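Local coordinates for protein NreA (Staphylococcus aureus subsp. aureus, PDB 6K2H) that probably senses nitrate by binding it in a pocket of its GAF domain, as part of a bacterial signalling system, at residues Val70-Asn81 with Thr103-Trp111; Gly49-Leu60 with Asp93-Ser101. The protein carries 1 engineered substitution. One frame throughout, in Å; residues are numbered along the deposited sequence.

Contact 1. Residues Val70-Asn81 with Thr103-Trp111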
loop_
_atom_site.group_PDB
_atom_site.type_symbol
_atom_site.label_atom_id
_atom_site.label_comp_id
_atom_site.label_asym_id
_atom_site.label_seq_id
_atom_site.Cartn_x
_atom_site.Cartn_y
_atom_site.Cartn_z
ATOM N N VAL A 70 -8.122 4.113 -1.561
ATOM C CA VAL A 70 -8.516 3.499 -0.295
ATOM C C VAL A 70 -8.853 4.590 0.737
ATOM O O VAL A 70 -9.782 4.420 1.497
ATOM C CB VAL A 70 -7.430 2.547 0.197
ATOM C CG1 VAL A 70 -7.722 2.050 1.628
ATOM C CG2 VAL A 70 -7.303 1.350 -0.727
ATOM N N MET A 71 -8.069 5.675 0.757
ATOM C CA MET A 71 -8.231 6.745 1.714
ATOM C C MET A 71 -9.554 7.385 1.484
ATOM O O MET A 71 -10.223 7.753 2.430
ATOM C CB MET A 71 -7.126 7.804 1.582
ATOM C CG MET A 71 -5.810 7.242 2.002
ATOM S SD MET A 71 -4.781 8.067 3.168
ATOM C CE MET A 71 -6.022 8.640 4.304
ATOM N N LYS A 72 -9.929 7.510 0.245
ATOM C CA LYS A 72 -11.170 8.159 -0.110
ATOM C C LYS A 72 -12.351 7.284 0.175
ATOM O O LYS A 72 -13.302 7.754 0.764
ATOM C CB LYS A 72 -11.195 8.548 -1.590
ATOM C CG LYS A 72 -12.573 9.077 -2.003
ATOM C CD LYS A 72 -12.581 9.785 -3.339
ATOM C CE LYS A 72 -13.989 10.277 -3.682
ATOM N NZ LYS A 72 -14.328 10.061 -5.119
ATOM N N THR A 73 -12.316 6.031 -0.255
ATOM C CA THR A 73 -13.466 5.134 -0.096
ATOM C C THR A 73 -13.569 4.457 1.224
ATOM O O THR A 73 -14.631 3.988 1.568
ATOM C CB THR A 73 -13.412 3.947 -1.089
ATOM O OG1 THR A 73 -12.213 3.180 -0.862
ATOM C CG2 THR A 73 -13.453 4.427 -2.475
ATOM N N GLY A 74 -12.468 4.324 1.962
ATOM C CA GLY A 74 -12.484 3.479 3.136
ATOM C C GLY A 74 -12.658 1.982 2.952
ATOM O O GLY A 74 -13.019 1.264 3.896
ATOM N N LYS A 75 -12.369 1.483 1.743
ATOM C CA LYS A 75 -12.628 0.100 1.346
ATOM C C LYS A 75 -11.310 -0.479 0.874
ATOM O O LYS A 75 -10.551 0.230 0.230
ATOM C CB LYS A 75 -13.621 0.014 0.151
ATOM C CG LYS A 75 -15.004 0.590 0.397
ATOM C CD LYS A 75 -15.911 -0.427 1.079
ATOM C CE LYS A 75 -16.909 0.240 2.045
ATOM N NZ LYS A 75 -17.806 1.157 1.298
ATOM N N ARG A 76 -11.052 -1.741 1.210
ATOM C CA ARG A 76 -9.828 -2.421 0.687
ATOM C C ARG A 76 -9.895 -2.527 -0.834
ATOM O O ARG A 76 -10.985 -2.520 -1.458
ATOM C CB ARG A 76 -9.620 -3.754 1.308
ATOM C CG ARG A 76 -10.748 -4.753 1.091
ATOM C CD ARG A 76 -10.203 -6.139 1.388
ATOM N NE ARG A 76 -11.257 -7.098 1.683
ATOM C CZ ARG A 76 -12.117 -7.611 0.824
ATOM N NH1 ARG A 76 -13.037 -8.465 1.284
ATOM N NH2 ARG A 76 -12.090 -7.301 -0.481
ATOM N N MET A 77 -8.724 -2.617 -1.443
ATOM C CA MET A 77 -8.614 -2.901 -2.882
ATOM C C MET A 77 -7.771 -4.121 -3.045
ATOM O O MET A 77 -6.711 -4.230 -2.413
ATOM C CB MET A 77 -7.930 -1.734 -3.573
ATOM C CG MET A 77 -8.704 -0.464 -3.598
ATOM S SD MET A 77 -7.905 0.759 -4.673
ATOM C CE MET A 77 -7.704 -0.214 -6.176
ATOM N N VAL A 78 -8.231 -5.056 -3.849
ATOM C CA VAL A 78 -7.538 -6.307 -4.040
ATOM C C VAL A 78 -7.331 -6.492 -5.507
ATOM O O VAL A 78 -8.293 -6.409 -6.291
ATOM C CB VAL A 78 -8.333 -7.474 -3.491
ATOM C CG1 VAL A 78 -7.614 -8.764 -3.763
ATOM C CG2 VAL A 78 -8.577 -7.375 -2.005
ATOM N N ILE A 79 -6.089 -6.680 -5.906
ATOM C CA ILE A 79 -5.782 -7.048 -7.288
ATOM C C ILE A 79 -5.027 -8.369 -7.329
ATOM O O ILE A 79 -3.827 -8.435 -6.999
ATOM C CB ILE A 79 -5.003 -5.928 -8.000
ATOM C CG1 ILE A 79 -5.709 -4.602 -7.800
ATOM C CG2 ILE A 79 -4.738 -6.319 -9.433
ATOM C CD1 ILE A 79 -4.948 -3.441 -8.361
ATOM N N ALA A 80 -5.682 -9.461 -7.742
ATOM C CA ALA A 80 -5.091 -10.792 -7.567
ATOM C C ALA A 80 -3.996 -11.039 -8.613
ATOM O O ALA A 80 -3.146 -11.849 -8.379
ATOM C CB ALA A 80 -6.152 -11.901 -7.665
ATOM N N ASN A 81 -4.121 -10.356 -9.752
ATOM C CA ASN A 81 -3.135 -10.373 -10.819
ATOM C C ASN A 81 -3.144 -9.072 -11.588
ATOM O O ASN A 81 -4.078 -8.749 -12.313
ATOM C CB ASN A 81 -3.280 -11.559 -11.822
ATOM C CG ASN A 81 -2.113 -11.582 -12.812
ATOM O OD1 ASN A 81 -2.117 -10.900 -13.821
ATOM N ND2 ASN A 81 -0.992 -12.121 -12.347
ATOM N N THR A 103 3.019 -7.778 -8.889
ATOM C CA THR A 103 2.146 -8.623 -9.718
ATOM C C THR A 103 0.833 -8.940 -9.057
ATOM O O THR A 103 -0.059 -9.390 -9.712
ATOM C CB THR A 103 2.871 -9.892 -10.207
ATOM O OG1 THR A 103 3.351 -10.642 -9.085
ATOM C CG2 THR A 103 4.054 -9.506 -11.106
ATOM N N ALA A 104 0.719 -8.729 -7.750
ATOM C CA ALA A 104 -0.566 -8.821 -7.004
ATOM C C ALA A 104 -0.477 -7.868 -5.838
ATOM O O ALA A 104 0.616 -7.636 -5.290
ATOM C CB ALA A 104 -0.799 -10.224 -6.497
ATOM N N VAL A 105 -1.601 -7.317 -5.426
ATOM C CA VAL A 105 -1.628 -6.367 -4.310
ATOM C C VAL A 105 -2.899 -6.457 -3.473
ATOM O O VAL A 105 -3.989 -6.805 -3.999
ATOM C CB VAL A 105 -1.418 -4.866 -4.718
ATOM C CG1 VAL A 105 -0.054 -4.634 -5.332
ATOM C CG2 VAL A 105 -2.441 -4.412 -5.688
ATOM N N LEU A 106 -2.746 -6.166 -2.195
ATOM C CA LEU A 106 -3.830 -6.105 -1.210
ATOM C C LEU A 106 -3.582 -4.760 -0.511
ATOM O O LEU A 106 -2.580 -4.605 0.224
ATOM C CB LEU A 106 -3.728 -7.245 -0.195
ATOM C CG LEU A 106 -4.554 -7.111 1.099
ATOM C CD1 LEU A 106 -6.011 -7.005 0.778
ATOM C CD2 LEU A 106 -4.271 -8.289 2.002
ATOM N N ALA A 107 -4.490 -3.799 -0.693
ATOM C CA ALA A 107 -4.338 -2.509 -0.016
ATOM C C ALA A 107 -5.502 -2.305 0.961
ATOM O O ALA A 107 -6.656 -2.418 0.584
ATOM C CB ALA A 107 -4.306 -1.427 -0.980
ATOM N N VAL A 108 -5.140 -2.106 2.222
ATOM C CA VAL A 108 -6.171 -2.003 3.279
ATOM C C VAL A 108 -6.171 -0.678 4.019
ATOM O O VAL A 108 -5.101 -0.120 4.278
ATOM C CB VAL A 108 -6.013 -3.145 4.267
ATOM C CG1 VAL A 108 -6.166 -4.493 3.596
ATOM C CG2 VAL A 108 -4.696 -3.079 5.044
ATOM N N PRO A 109 -7.358 -0.150 4.370
ATOM C CA PRO A 109 -7.392 1.113 5.115
ATOM C C PRO A 109 -6.888 0.906 6.526
ATOM O O PRO A 109 -7.116 -0.175 7.162
ATOM C CB PRO A 109 -8.851 1.479 5.104
ATOM C CG PRO A 109 -9.594 0.218 4.988
ATOM C CD PRO A 109 -8.722 -0.621 4.053
ATOM N N LEU A 110 -6.196 1.912 7.029
ATOM C CA LEU A 110 -5.786 1.948 8.435
ATOM C C LEU A 110 -6.734 2.925 9.137
ATOM O O LEU A 110 -6.887 4.064 8.677
ATOM C CB LEU A 110 -4.361 2.394 8.569
ATOM C CG LEU A 110 -3.377 1.362 7.982
ATOM C CD1 LEU A 110 -1.997 1.916 8.187
ATOM C CD2 LEU A 110 -3.447 0.011 8.689
ATOM N N TRP A 111 -7.467 2.416 10.120
ATOM C CA TRP A 111 -8.497 3.197 10.831
ATOM C C TRP A 111 -8.041 3.602 12.220
ATOM O O TRP A 111 -7.367 2.835 12.940
ATOM C CB TRP A 111 -9.763 2.368 11.016
ATOM C CG TRP A 111 -10.474 1.973 9.766
ATOM C CD1 TRP A 111 -10.327 0.806 9.035
ATOM C CD2 TRP A 111 -11.420 2.756 9.068
ATOM N NE1 TRP A 111 -11.148 0.850 7.934
ATOM C CE2 TRP A 111 -11.851 2.012 7.942
ATOM C CE3 TRP A 111 -11.938 4.021 9.262
ATOM C CZ2 TRP A 111 -12.767 2.504 7.041
ATOM C CZ3 TRP A 111 -12.931 4.488 8.399
ATOM C CH2 TRP A 111 -13.321 3.719 7.273
#
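Met77, Val78 and Ile79 form a short strand running antiparallel to 104-111, the two axes 4.9 Å apart at closest approach, with Met77-Ala107 and Ile79-Val105 as hydrogen-bonded pairs and Val78-Leu106 as the non-hydrogen-bonded pair between them. Each hydrogen-bonded pair exchanges two backbone bonds. The Ala107 N to Met77 O bond, 2.8 Å long, is straight (179°), and its return bond from Met77 N to Ala107 O is 2.9 Å. On the face carrying Met77, Ala107, Ile79 and Val105, Ile79 and Val105 lie side by side and point the same way. With Val105 CG1 anti to the carbonyl carbon (chi1 -63°), CG2 falls between the backbone N and the carbonyl carbon, 3.8 Å from Ile79 CB. The end of helix 65-73 covers the same sheet region: Val70 sets one methyl on each of two strand residues, its CG1 lying 3.7 Å from Pro109 CB while CG2 faces the Ala107 methyl. On the other face, Val78 CG2 meets Leu106 CD1 at 3.8 Å, and Leu130 and Ile133 of a loop pack on Val78. The helix stops at Gly74, whose positive phi turns the chain back toward the strand. There Gly74 O meets the edge of the indole, 3.4 Å from Trp111 CZ2, and also touches Pro109 CG. An ST turn, in which Lys75 N donates to Thr73 OG1, lies in the same connection. At the far end Asn81 N-caps the following helix through Leu84 N. The division of labour is clear: paired backbone bonds fix the register of an outermost strand, whereas Met77 and Ile79, which touch Leu66, and Val70 from the helix pack helix 65-73 against the sheet in an apolar layer of the GAF domain.

Contact 2. Residues Gly49-Leu60 with Asp93-Ser101. Engineered in segment 93-101: Ala94 (natural residue Tyr). With EDO (1,2-ethanediol), chain B.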
loop_
_atom_site.group_PDB
_atom_site.type_symbol
_atom_site.label_atom_id
_atom_site.label_comp_id
_atom_site.label_asym_id
_atom_site.label_seq_id
_atom_site.Cartn_x
_atom_site.Cartn_y
_atom_site.Cartn_z
ATOM N N GLY A 49 10.938 -4.640 2.097
ATOM C CA GLY A 49 11.145 -5.508 0.927
ATOM C C GLY A 49 11.242 -4.755 -0.419
ATOM O O GLY A 49 11.162 -5.361 -1.489
ATOM N N ASN A 50 11.503 -3.480 -0.366
ATOM C CA ASN A 50 11.610 -2.650 -1.534
ATOM C C ASN A 50 12.848 -2.980 -2.329
ATOM O O ASN A 50 13.950 -3.220 -1.761
ATOM C CB ASN A 50 11.583 -1.157 -1.189
ATOM C CG ASN A 50 12.743 -0.708 -0.319
ATOM O OD1 ASN A 50 12.951 -1.239 0.785
ATOM N ND2 ASN A 50 13.484 0.262 -0.784
ATOM N N LYS A 51 12.688 -2.914 -3.637
ATOM C CA LYS A 51 13.825 -3.091 -4.536
ATOM C C LYS A 51 14.611 -1.792 -4.724
ATOM O O LYS A 51 15.820 -1.846 -5.012
ATOM C CB LYS A 51 13.411 -3.630 -5.889
ATOM C CG LYS A 51 12.722 -4.976 -5.791
ATOM C CD LYS A 51 12.605 -5.691 -7.078
ATOM C CE LYS A 51 11.665 -4.938 -8.029
ATOM N NZ LYS A 51 11.718 -5.557 -9.362
ATOM N N ASN A 52 13.956 -0.625 -4.641
ATOM C CA ASN A 52 14.621 0.620 -4.920
ATOM C C ASN A 52 13.964 1.723 -4.137
ATOM O O ASN A 52 13.036 1.479 -3.396
ATOM C CB ASN A 52 14.628 0.928 -6.416
ATOM C CG ASN A 52 13.231 0.955 -6.992
ATOM O OD1 ASN A 52 12.547 1.905 -6.697
ATOM N ND2 ASN A 52 12.785 -0.119 -7.730
ATOM N N ASN A 53 14.452 2.959 -4.281
ATOM C CA ASN A 53 13.911 4.079 -3.506
ATOM C C ASN A 53 13.066 5.042 -4.311
ATOM O O ASN A 53 12.762 6.157 -3.888
ATOM C CB ASN A 53 15.081 4.830 -2.874
ATOM C CG ASN A 53 15.714 4.047 -1.750
ATOM O OD1 ASN A 53 16.910 4.242 -1.462
ATOM N ND2 ASN A 53 14.934 3.172 -1.080
ATOM N N ARG A 54 12.702 4.608 -5.489
ATOM C CA ARG A 54 11.883 5.447 -6.342
ATOM C C ARG A 54 10.494 5.682 -5.778
ATOM O O ARG A 54 9.862 6.686 -6.167
ATOM C CB ARG A 54 11.822 4.882 -7.730
ATOM C CG ARG A 54 13.192 4.726 -8.362
ATOM C CD ARG A 54 13.094 4.613 -9.872
ATOM N NE ARG A 54 12.589 3.351 -10.338
ATOM C CZ ARG A 54 13.238 2.228 -10.384
ATOM N NH1 ARG A 54 14.493 2.146 -9.946
ATOM N NH2 ARG A 54 12.646 1.140 -10.820
ATOM N N PHE A 55 10.055 4.880 -4.798
ATOM C CA PHE A 55 8.741 5.119 -4.162
ATOM C C PHE A 55 8.719 6.507 -3.556
ATOM O O PHE A 55 7.669 7.124 -3.443
ATOM C CB PHE A 55 8.449 4.083 -3.072
ATOM C CG PHE A 55 9.338 4.179 -1.908
ATOM C CD1 PHE A 55 8.925 4.913 -0.750
ATOM C CD2 PHE A 55 10.568 3.539 -1.900
ATOM C CE1 PHE A 55 9.757 5.009 0.358
ATOM C CE2 PHE A 55 11.368 3.611 -0.772
ATOM C CZ PHE A 55 10.988 4.384 0.354
ATOM N N LYS A 56 9.901 7.018 -3.168
ATOM C CA LYS A 56 9.950 8.372 -2.627
ATOM C C LYS A 56 9.600 9.465 -3.614
ATOM O O LYS A 56 9.223 10.557 -3.175
ATOM C CB LYS A 56 11.291 8.700 -1.972
ATOM C CG LYS A 56 11.704 7.723 -0.902
ATOM C CD LYS A 56 13.038 8.076 -0.324
ATOM C CE LYS A 56 13.458 6.985 0.635
ATOM N NZ LYS A 56 14.795 7.189 1.223
ATOM N N LEU A 57 9.633 9.182 -4.907
ATOM C CA LEU A 57 9.273 10.163 -5.951
ATOM C C LEU A 57 7.754 10.219 -6.183
ATOM O O LEU A 57 7.246 11.108 -6.847
ATOM C CB LEU A 57 9.995 9.783 -7.245
ATOM C CG LEU A 57 11.509 9.585 -7.026
ATOM C CD1 LEU A 57 12.160 9.204 -8.336
ATOM C CD2 LEU A 57 12.167 10.820 -6.396
ATOM N N ILE A 58 7.007 9.303 -5.569
ATOM C CA ILE A 58 5.587 9.190 -5.883
ATOM C C ILE A 58 4.778 10.186 -5.059
ATOM O O ILE A 58 4.904 10.246 -3.787
ATOM C CB ILE A 58 5.119 7.747 -5.585
ATOM C CG1 ILE A 58 5.839 6.781 -6.569
ATOM C CG2 ILE A 58 3.589 7.612 -5.659
ATOM C CD1 ILE A 58 5.695 5.303 -6.218
ATOM N N ILE A 59 3.930 10.957 -5.753
ATOM C CA ILE A 59 3.084 11.935 -5.084
ATOM C C ILE A 59 1.664 11.641 -5.426
ATOM O O ILE A 59 1.251 11.773 -6.581
ATOM C CB ILE A 59 3.448 13.385 -5.528
ATOM C CG1 ILE A 59 4.895 13.708 -5.188
ATOM C CG2 ILE A 59 2.564 14.423 -4.817
ATOM C CD1 ILE A 59 5.449 14.898 -5.947
ATOM N N LEU A 60 0.856 11.262 -4.439
ATOM C CA LEU A 60 -0.542 10.911 -4.736
ATOM C C LEU A 60 -1.568 11.851 -4.165
ATOM O O LEU A 60 -1.320 12.490 -3.199
ATOM C CB LEU A 60 -0.867 9.537 -4.215
ATOM C CG LEU A 60 0.011 8.396 -4.735
ATOM C CD1 LEU A 60 -0.127 7.225 -3.777
ATOM C CD2 LEU A 60 -0.368 8.117 -6.181
ATOM N N ASP A 93 -1.426 4.870 -12.982
ATOM C CA ASP A 93 -2.318 5.449 -11.946
ATOM C C ASP A 93 -1.896 5.054 -10.537
ATOM O O ASP A 93 -2.125 5.806 -9.595
ATOM C CB ASP A 93 -3.806 5.011 -12.142
ATOM C CG ASP A 93 -4.707 5.240 -10.861
ATOM O OD1 ASP A 93 -5.127 6.399 -10.594
ATOM O OD2 ASP A 93 -5.016 4.248 -10.119
ATOM N N ALA A 94 -1.245 3.898 -10.392
ATOM C CA ALA A 94 -0.849 3.407 -9.077
ATOM C C ALA A 94 0.665 3.122 -9.148
ATOM O O ALA A 94 1.028 1.969 -9.267
ATOM C CB ALA A 94 -1.619 2.115 -8.809
ATOM N N PRO A 95 1.477 4.173 -9.214
ATOM C CA PRO A 95 2.861 4.058 -9.616
ATOM C C PRO A 95 3.715 3.120 -8.771
ATOM O O PRO A 95 4.722 2.639 -9.261
ATOM C CB PRO A 95 3.417 5.474 -9.550
ATOM C CG PRO A 95 2.362 6.337 -9.096
ATOM C CD PRO A 95 1.077 5.583 -9.068
ATOM N N ILE A 96 3.345 2.855 -7.528
ATOM C CA ILE A 96 4.155 1.852 -6.772
ATOM C C ILE A 96 4.159 0.500 -7.465
ATOM O O ILE A 96 5.102 -0.276 -7.407
ATOM C CB ILE A 96 3.658 1.760 -5.306
ATOM C CG1 ILE A 96 4.634 1.013 -4.430
ATOM C CG2 ILE A 96 2.302 1.078 -5.226
ATOM C CD1 ILE A 96 5.873 1.747 -4.192
ATOM N N LEU A 97 3.086 0.152 -8.193
ATOM C CA LEU A 97 3.145 -1.066 -8.997
ATOM C C LEU A 97 4.267 -1.124 -10.067
ATOM O O LEU A 97 4.779 -2.153 -10.328
ATOM C CB LEU A 97 1.815 -1.247 -9.758
ATOM C CG LEU A 97 0.557 -1.310 -8.959
ATOM C CD1 LEU A 97 -0.637 -1.375 -9.919
ATOM C CD2 LEU A 97 0.541 -2.466 -8.067
ATOM N N LEU A 98 4.608 0.015 -10.641
ATOM C CA LEU A 98 5.697 0.117 -11.595
ATOM C C LEU A 98 7.066 0.066 -10.904
ATOM O O LEU A 98 7.900 -0.675 -11.316
ATOM C CB LEU A 98 5.626 1.418 -12.374
ATOM C CG LEU A 98 4.453 1.542 -13.357
ATOM C CD1 LEU A 98 4.533 2.960 -13.905
ATOM C CD2 LEU A 98 4.652 0.544 -14.468
ATOM N N SER A 99 7.275 0.878 -9.892
ATOM C CA SER A 99 8.614 1.013 -9.295
ATOM C C SER A 99 8.998 -0.264 -8.570
ATOM O O SER A 99 10.177 -0.611 -8.558
ATOM C CB SER A 99 8.675 2.238 -8.378
ATOM O OG SER A 99 7.987 2.111 -7.128
ATOM N N GLU A 100 8.008 -1.038 -8.064
ATOM C CA GLU A 100 8.311 -2.268 -7.335
ATOM C C GLU A 100 7.881 -3.547 -8.072
ATOM O O GLU A 100 8.028 -4.593 -7.526
ATOM C CB GLU A 100 7.692 -2.184 -5.941
ATOM C CG GLU A 100 8.346 -1.168 -5.007
ATOM C CD GLU A 100 9.815 -1.513 -4.693
ATOM O OE1 GLU A 100 10.140 -2.743 -4.696
ATOM O OE2 GLU A 100 10.600 -0.578 -4.409
ATOM N N SER A 101 7.485 -3.436 -9.335
ATOM C CA SER A 101 7.132 -4.586 -10.189
ATOM C C SER A 101 6.204 -5.538 -9.460
ATOM O O SER A 101 6.446 -6.750 -9.416
ATOM C CB SER A 101 8.376 -5.359 -10.672
ATOM O OG SER A 101 9.370 -4.445 -11.139
HETATM C C1 EDO B . 0.716 4.478 -5.700
HETATM O O1 EDO B . 1.847 3.990 -5.933
HETATM C C2 EDO B . -0.329 3.580 -5.711
HETATM O O2 EDO B . -1.230 4.286 -4.985
HETATM O O HOH W 1 10.053 1.843 -5.341
#
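Glu100 turns its carboxylate onto the backbone of the 49-52 loop, so that a single acid holds two consecutive N-H groups. Lys51 N donates to Glu100 OE1 at 2.8 Å, on the syn lone pair and nearly straight (170°); Asn52 N makes a weak bond to OE2. The chain of Glu100 bends at chi2 (-63°), which folds the acid back against the loop, and Arg125 pairs with OE1 in a salt bridge that would be expected to stabilise the negative charge. Asn52 completes the grip from the loop side: its ND2 donates to Ser99 O at 2.8 Å, with the oxygen close to the amide plane. Its OD1 accepts from Arg54 N in an Asx turn and from a water that also donates to Glu100 OE2 and accepts from Ser99 OG, joining three side chains. Beyond this polar end the contact becomes apolar. Phe55 CB meets Ile96 CD1 at 3.7 Å, and Ile58 crosses Pro95 with CG2 3.9 Å from Pro95 CG. Leu60 CD2 reaches Pro95 CD. Here an ethanediol, probably from the crystallisation liquor, lies against Leu60 CD1 and the methyl of engineered Ala94 (Tyr in nature), and is hydrogen-bonded to Trp44 NE1 and Ala67 N; its location is consistent with the nitrate pocket. The contact thus fastens the loop after strand 42-48 to short helix 96-99, with Trp44 of that strand and Phe27 of strand 27-33 packing on Ile96, and helix 65-73 meeting Leu60 and Ala94.

How the contacts relate
The segments alternate along the chain, 49-60, 70-81, 93-101 and then 103-111, so the two contacts interlock within one GAF domain rather than following each other. Their centres lie about 16 Å apart, on opposite sides of the chain's centre: contact 1 at the 77-79 margin of the five-stranded antiparallel sheet, contact 2 in the loops and short helix near strands 42-48 and 27-33. Helix 96-99 is followed, after a short connection, by strand 104-112, and segments 93-101 and 103-111 pack on each other where Leu97 CD2 lies 3.5 Å from Val105 CG1. Helix 65-73 is common ground, since Leu66 packs on Met77 and Ile79 as well as on Ala94 and Leu97. The helix thus packs against both the sheet margin of contact 1 and the engineered residue of contact 2.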